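Local coordinates for MW1564 protein (Staphylococcus aureus, PDB 3NTV) that probably transfers a methyl group from S-adenosylmethionine to a hydroxyl group of its substrate, as caffeoyl-CoA O-methyltransferases do, at residues N74-G79 against E160-L165; Q123-E128 against N139-D144. All coordinates share one frame; numbering follows the deposited sequence. Where two conformers were deposited one is given.

Contact 1 (N74-G79 against E160-L165); sequences NILEIG and EIYTPL
Tyr162 turns one side of its ring to two aliphatic side chains, Leu76 and Ile78, that rise from the same face of strand 74-78. Leu76 meets it near the root: its CD2 methyl lies 3.7 Å from Tyr162 CD1 and about as far from Tyr162 CB, approaching the ring obliquely, with the two side chains crossing at about a right angle. Holding CG anti to the backbone N (chi1 175°), Leu76 extends this branch toward the helix. Ile78 comes in further out along the ring. Its CD1, 3.9 Å from Tyr162 CD2, sits over one face as a CH-pi contact, 4.2 Å from the ring centroid and displaced toward the rim. The opposite face is taken by CG2 of Ile161, the residue just before, centred above the ring, so that the aromatic plane is packed between methyl groups. Strand 74-78 is the first strand of the Rossmann-like sheet of class I methyltransferases, in the 3-2-1-4-5-7-6 order, and the tyrosine belongs to the last turn of helix 155-162, which packs against that sheet. Ile101 of strand 97-102 and Val138 of helix 135-138 add further apolar contacts to Tyr162. Beyond the buried ring, its hydroxyl is hydrogen-bonded to the carbonyl O of Ala131, which ties this end of the side chain to the loop after strand 124-128. At the backbone, Leu165 N, in the 3-10 segment 163-165, forms a 2.9 Å hydrogen bond to Tyr162 O.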
loop_
_atom_site.group_PDB
_atom_site.type_symbol
_atom_site.label_atom_id
_atom_site.label_comp_id
_atom_site.label_asym_id
_atom_site.label_seq_id
_atom_site.Cartn_x
_atom_site.Cartn_y
_atom_site.Cartn_z
ATOM N N ASN A 74 -14.737 -11.960 4.562
ATOM C CA ASN A 74 -15.584 -11.330 5.579
ATOM C C ASN A 74 -14.920 -10.088 6.088
ATOM O O ASN A 74 -13.818 -10.152 6.643
ATOM C CB ASN A 74 -15.820 -12.304 6.747
ATOM C CG ASN A 74 -16.734 -13.466 6.434
ATOM O OD1 ASN A 74 -17.617 -13.402 5.569
ATOM N ND2 ASN A 74 -16.642 -14.502 7.251
ATOM N N ILE A 75 -15.603 -8.942 5.922
ATOM C CA ILE A 75 -15.069 -7.645 6.347
ATOM C C ILE A 75 -15.946 -7.040 7.430
ATOM O O ILE A 75 -17.170 -7.062 7.307
ATOM C CB ILE A 75 -14.965 -6.680 5.131
ATOM C CG1 ILE A 75 -14.054 -7.281 4.038
ATOM C CG2 ILE A 75 -14.467 -5.287 5.523
ATOM C CD1 ILE A 75 -14.256 -6.654 2.665
ATOM N N LEU A 76 -15.314 -6.402 8.426
ATOM C CA LEU A 76 -16.035 -5.646 9.458
ATOM C C LEU A 76 -15.564 -4.212 9.345
ATOM O O LEU A 76 -14.359 -3.960 9.421
ATOM C CB LEU A 76 -15.733 -6.197 10.870
ATOM C CG LEU A 76 -16.347 -5.401 12.049
ATOM C CD1 LEU A 76 -17.860 -5.431 12.002
ATOM C CD2 LEU A 76 -15.875 -5.998 13.383
ATOM N N GLU A 77 -16.496 -3.275 9.158
ATOM C CA GLU A 77 -16.166 -1.854 9.047
ATOM C C GLU A 77 -16.798 -1.113 10.195
ATOM O O GLU A 77 -17.959 -1.375 10.551
ATOM C CB GLU A 77 -16.722 -1.226 7.762
ATOM C CG GLU A 77 -16.379 -1.904 6.457
ATOM C CD GLU A 77 -16.996 -1.146 5.297
ATOM O OE1 GLU A 77 -16.241 -0.717 4.403
ATOM O OE2 GLU A 77 -18.223 -0.908 5.324
ATOM N N ILE A 78 -16.044 -0.174 10.780
ATOM C CA ILE A 78 -16.580 0.624 11.877
ATOM C C ILE A 78 -16.843 2.009 11.302
ATOM O O ILE A 78 -15.914 2.803 11.092
ATOM C CB ILE A 78 -15.662 0.654 13.122
ATOM C CG1 ILE A 78 -15.160 -0.758 13.565
ATOM C CG2 ILE A 78 -16.341 1.440 14.259
ATOM C CD1 ILE A 78 -16.175 -1.775 13.964
ATOM N N GLY A 79 -18.091 2.250 10.972
ATOM C CA GLY A 79 -18.517 3.527 10.433
ATOM C C GLY A 79 -18.645 3.558 8.934
ATOM O O GLY A 79 -17.949 2.840 8.209
ATOM N N GLU A 160 -9.633 -2.972 20.436
ATOM C CA GLU A 160 -9.627 -4.011 21.482
ATOM C C GLU A 160 -10.902 -4.872 21.478
ATOM O O GLU A 160 -10.820 -6.088 21.647
ATOM C CB GLU A 160 -9.434 -3.379 22.877
ATOM C CG GLU A 160 -8.101 -2.673 23.069
ATOM C CD GLU A 160 -7.971 -1.898 24.367
ATOM O OE1 GLU A 160 -8.936 -1.196 24.750
ATOM O OE2 GLU A 160 -6.879 -1.952 24.976
ATOM N N ILE A 161 -12.074 -4.252 21.255
ATOM C CA ILE A 161 -13.356 -4.970 21.254
ATOM C C ILE A 161 -13.489 -5.969 20.105
ATOM O O ILE A 161 -13.958 -7.085 20.320
ATOM C CB ILE A 161 -14.572 -3.986 21.253
ATOM C CG1 ILE A 161 -14.667 -3.173 22.567
ATOM C CG2 ILE A 161 -15.915 -4.695 20.973
ATOM C CD1 ILE A 161 -15.606 -1.932 22.456
ATOM N N TYR A 162 -13.116 -5.548 18.870
ATOM C CA TYR A 162 -13.407 -6.326 17.673
ATOM C C TYR A 162 -12.323 -7.248 17.146
ATOM O O TYR A 162 -12.658 -8.250 16.510
ATOM C CB TYR A 162 -13.973 -5.408 16.554
ATOM C CG TYR A 162 -15.288 -4.758 16.952
ATOM C CD1 TYR A 162 -16.471 -5.497 16.993
ATOM C CD2 TYR A 162 -15.329 -3.435 17.390
ATOM C CE1 TYR A 162 -17.672 -4.919 17.403
ATOM C CE2 TYR A 162 -16.527 -2.847 17.811
ATOM C CZ TYR A 162 -17.696 -3.597 17.815
ATOM O OH TYR A 162 -18.895 -3.036 18.182
ATOM N N THR A 163 -11.048 -6.966 17.465
ATOM C CA THR A 163 -9.941 -7.829 17.025
ATOM C C THR A 163 -10.022 -9.270 17.486
ATOM O O THR A 163 -9.612 -10.116 16.714
ATOM C CB THR A 163 -8.574 -7.190 17.170
ATOM O OG1 THR A 163 -8.342 -6.816 18.523
ATOM C CG2 THR A 163 -8.383 -6.018 16.238
ATOM N N PRO A 164 -10.631 -9.631 18.640
ATOM C CA PRO A 164 -10.800 -11.063 18.953
ATOM C C PRO A 164 -11.590 -11.830 17.870
ATOM O O PRO A 164 -11.509 -13.063 17.808
ATOM C CB PRO A 164 -11.613 -11.031 20.261
ATOM C CG PRO A 164 -11.244 -9.746 20.898
ATOM C CD PRO A 164 -11.189 -8.793 19.728
ATOM N N LEU A 165 -12.372 -11.116 17.018
ATOM C CA LEU A 165 -13.156 -11.726 15.936
ATOM C C LEU A 165 -12.364 -11.810 14.624
ATOM O O LEU A 165 -12.913 -12.255 13.617
ATOM C CB LEU A 165 -14.424 -10.912 15.665
ATOM C CG LEU A 165 -15.357 -10.670 16.838
ATOM C CD1 LEU A 165 -16.510 -9.823 16.395
ATOM C CD2 LEU A 165 -15.870 -11.997 17.390
#

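Contact 2 (Q123-E128 against N139-D144); sequences QVRIIE and NDKVYD
The backbones stand well apart, with no main-chain bond between them: the closest CA atoms, those of Arg125 on strand 124-128 and Lys141 in the loop before strand 143-149, are 12.2 Å from each other. The gap is spanned by Arg125, whose chain runs extended through chi2 and bends at chi3 (77°) to present its guanidinium to Asp140, which comes from the opposite direction. Arg125 NH2 makes the straightest bond of this salt bridge, 2.9 Å to Asp140 OD1 at 155°, in the guanidinium plane and on the syn lone pair of the oxygen. Arg125 NH1 adds weak bonds to both carboxylate oxygens, for the two planes are turned 53° apart and do not meet as a flat, paired fork. In the Rossmann-like methyltransferase sheet, strand 124-128 is the outermost on its side, separated from strand 143-149 by strands 97-102 and 74-78, and Arg125 reaches across this surface with NE hydrogen-bonded to Thr99. NH2 also gives a weak bond to Tyr143 OH, 3.1 Å away at the guanidinium edge, and the same hydroxyl is hydrogen-bonded to the carbonyl O of Val138. Lys141 lies alongside, its CE 3.9 Å above one guanidinium face, while its CB packs over the Tyr143 ring toward the rim. Lys141 NZ stays 5.4 Å from Arg125 NH2, so the two like charges are not in contact.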
loop_
_atom_site.group_PDB
_atom_site.type_symbol
_atom_site.label_atom_id
_atom_site.label_comp_id
_atom_site.label_asym_id
_atom_site.label_seq_id
_atom_site.Cartn_x
_atom_site.Cartn_y
_atom_site.Cartn_z
ATOM N N GLN A 123 -25.108 -8.808 0.379
ATOM C CA GLN A 123 -23.698 -8.877 0.737
ATOM C C GLN A 123 -23.321 -7.963 1.894
ATOM O O GLN A 123 -22.301 -8.217 2.548
ATOM C CB GLN A 123 -22.820 -8.489 -0.463
ATOM C CG GLN A 123 -22.834 -9.550 -1.561
ATOM C CD GLN A 123 -21.802 -9.236 -2.604
ATOM O OE1 GLN A 123 -20.582 -9.413 -2.404
ATOM N NE2 GLN A 123 -22.261 -8.744 -3.724
ATOM N N VAL A 124 -24.084 -6.874 2.108
ATOM C CA VAL A 124 -23.757 -5.891 3.144
ATOM C C VAL A 124 -24.829 -5.838 4.227
ATOM O O VAL A 124 -26.011 -5.678 3.920
ATOM C CB VAL A 124 -23.514 -4.475 2.540
ATOM C CG1 VAL A 124 -23.124 -3.441 3.614
ATOM C CG2 VAL A 124 -22.485 -4.522 1.410
ATOM N N ARG A 125 -24.393 -5.900 5.487
ATOM C CA ARG A 125 -25.266 -5.825 6.658
ATOM C C ARG A 125 -24.930 -4.532 7.398
ATOM O O ARG A 125 -23.768 -4.316 7.750
ATOM C CB ARG A 125 -24.985 -7.069 7.537
ATOM C CG ARG A 125 -25.485 -7.040 8.966
ATOM C CD ARG A 125 -25.307 -8.406 9.621
ATOM N NE ARG A 125 -23.926 -8.700 10.040
ATOM C CZ ARG A 125 -23.627 -9.657 10.912
ATOM N NH1 ARG A 125 -24.590 -10.388 11.459
ATOM N NH2 ARG A 125 -22.365 -9.883 11.253
ATOM N N ILE A 126 -25.936 -3.691 7.654
ATOM C CA ILE A 126 -25.742 -2.457 8.414
ATOM C C ILE A 126 -26.195 -2.745 9.827
ATOM O O ILE A 126 -27.347 -3.136 10.036
ATOM C CB ILE A 126 -26.522 -1.248 7.805
ATOM C CG1 ILE A 126 -26.038 -0.945 6.377
ATOM C CG2 ILE A 126 -26.401 0.019 8.731
ATOM C CD1 ILE A 126 -26.963 -0.027 5.589
ATOM N N ILE A 127 -25.299 -2.535 10.796
ATOM C CA ILE A 127 -25.607 -2.728 12.207
ATOM C C ILE A 127 -25.809 -1.308 12.751
ATOM O O ILE A 127 -24.883 -0.502 12.748
ATOM C CB ILE A 127 -24.476 -3.517 12.946
ATOM C CG1 ILE A 127 -24.217 -4.902 12.306
ATOM C CG2 ILE A 127 -24.772 -3.645 14.467
ATOM C CD1 ILE A 127 -25.395 -5.934 12.377
ATOM N N GLU A 128 -27.011 -1.000 13.213
ATOM C CA GLU A 128 -27.316 0.349 13.684
ATOM C C GLU A 128 -27.054 0.535 15.166
ATOM O O GLU A 128 -27.615 -0.179 15.988
ATOM C CB GLU A 128 -28.779 0.668 13.376
ATOM C CG GLU A 128 -29.102 0.559 11.896
ATOM C CD GLU A 128 -30.565 0.769 11.587
ATOM O OE1 GLU A 128 -31.194 1.650 12.218
ATOM O OE2 GLU A 128 -31.063 0.099 10.657
ATOM N N ASN A 139 -20.641 -10.848 16.243
ATOM C CA ASN A 139 -19.777 -11.977 16.566
ATOM C C ASN A 139 -20.249 -13.339 16.024
ATOM O O ASN A 139 -19.810 -14.370 16.536
ATOM C CB ASN A 139 -19.521 -12.040 18.067
ATOM C CG ASN A 139 -20.752 -12.354 18.891
ATOM O OD1 ASN A 139 -21.888 -12.281 18.418
ATOM N ND2 ASN A 139 -20.527 -12.726 20.138
ATOM N N ASP A 140 -21.088 -13.345 14.978
ATOM C CA ASP A 140 -21.574 -14.560 14.325
ATOM C C ASP A 140 -20.594 -15.010 13.217
ATOM O O ASP A 140 -20.817 -16.021 12.566
ATOM C CB ASP A 140 -22.979 -14.334 13.733
ATOM C CG ASP A 140 -23.096 -13.155 12.768
ATOM O OD1 ASP A 140 -22.559 -12.074 13.084
ATOM O OD2 ASP A 140 -23.726 -13.320 11.699
ATOM N N LYS A 141 -19.543 -14.226 12.973
ATOM C CA LYS A 141 -18.574 -14.517 11.924
ATOM C C LYS A 141 -17.176 -14.309 12.429
ATOM O O LYS A 141 -16.958 -13.562 13.396
ATOM C CB LYS A 141 -18.779 -13.536 10.748
ATOM C CG LYS A 141 -20.040 -13.782 9.947
ATOM C CD LYS A 141 -20.358 -12.606 9.057
ATOM C CE LYS A 141 -21.761 -12.680 8.508
ATOM N NZ LYS A 141 -21.944 -13.823 7.572
ATOM N N VAL A 142 -16.215 -14.929 11.718
ATOM C CA VAL A 142 -14.778 -14.712 11.899
ATOM C C VAL A 142 -14.435 -13.793 10.699
ATOM O O VAL A 142 -14.762 -14.111 9.548
ATOM C CB VAL A 142 -13.942 -16.024 11.882
ATOM C CG1 VAL A 142 -12.441 -15.723 11.877
ATOM C CG2 VAL A 142 -14.295 -16.900 13.086
ATOM N N TYR A 143 -13.857 -12.637 10.993
ATOM C CA TYR A 143 -13.525 -11.667 9.934
ATOM C C TYR A 143 -12.098 -11.820 9.431
ATOM O O TYR A 143 -11.213 -12.275 10.160
ATOM C CB TYR A 143 -13.782 -10.224 10.417
ATOM C CG TYR A 143 -15.239 -9.987 10.747
ATOM C CD1 TYR A 143 -16.162 -9.672 9.748
ATOM C CD2 TYR A 143 -15.708 -10.136 12.049
ATOM C CE1 TYR A 143 -17.528 -9.570 10.030
ATOM C CE2 TYR A 143 -17.065 -10.002 12.348
ATOM C CZ TYR A 143 -17.973 -9.739 11.333
ATOM O OH TYR A 143 -19.306 -9.594 11.639
ATOM N N ASP A 144 -11.900 -11.483 8.145
ATOM C CA ASP A 144 -10.594 -11.507 7.487
ATOM C C ASP A 144 -9.950 -10.123 7.487
ATOM O O ASP A 144 -8.737 -10.023 7.321
ATOM C CB ASP A 144 -10.752 -11.970 6.046
ATOM C CG ASP A 144 -11.404 -13.334 5.939
ATOM O OD1 ASP A 144 -11.072 -14.216 6.769
ATOM O OD2 ASP A 144 -12.288 -13.500 5.076
#

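How the contacts relate
After three N-terminal helices the chain lays down strand 74-78, the first of the sheet, where contact 1 opens, then strand 97-102, and reaches strand 124-128, where contact 2 opens. A short loop carrying helix 135-138 brings it back to residues 139-144, closing contact 2. The chain runs on through the rest of strand 143-149 into helix 155-162, whose last turn and the residues after it close contact 1, a much wider loop that encloses contact 2. The two touch: Asn74 O probably accepts a hydrogen bond from Asp144 N, and Leu165 O one from Tyr143 N, each at 2.8 Å. Together they tie strand 124-128, outermost on its side of the sheet in this chain, to the start of strand 143-149, and strand 74-78 to helix 155-162.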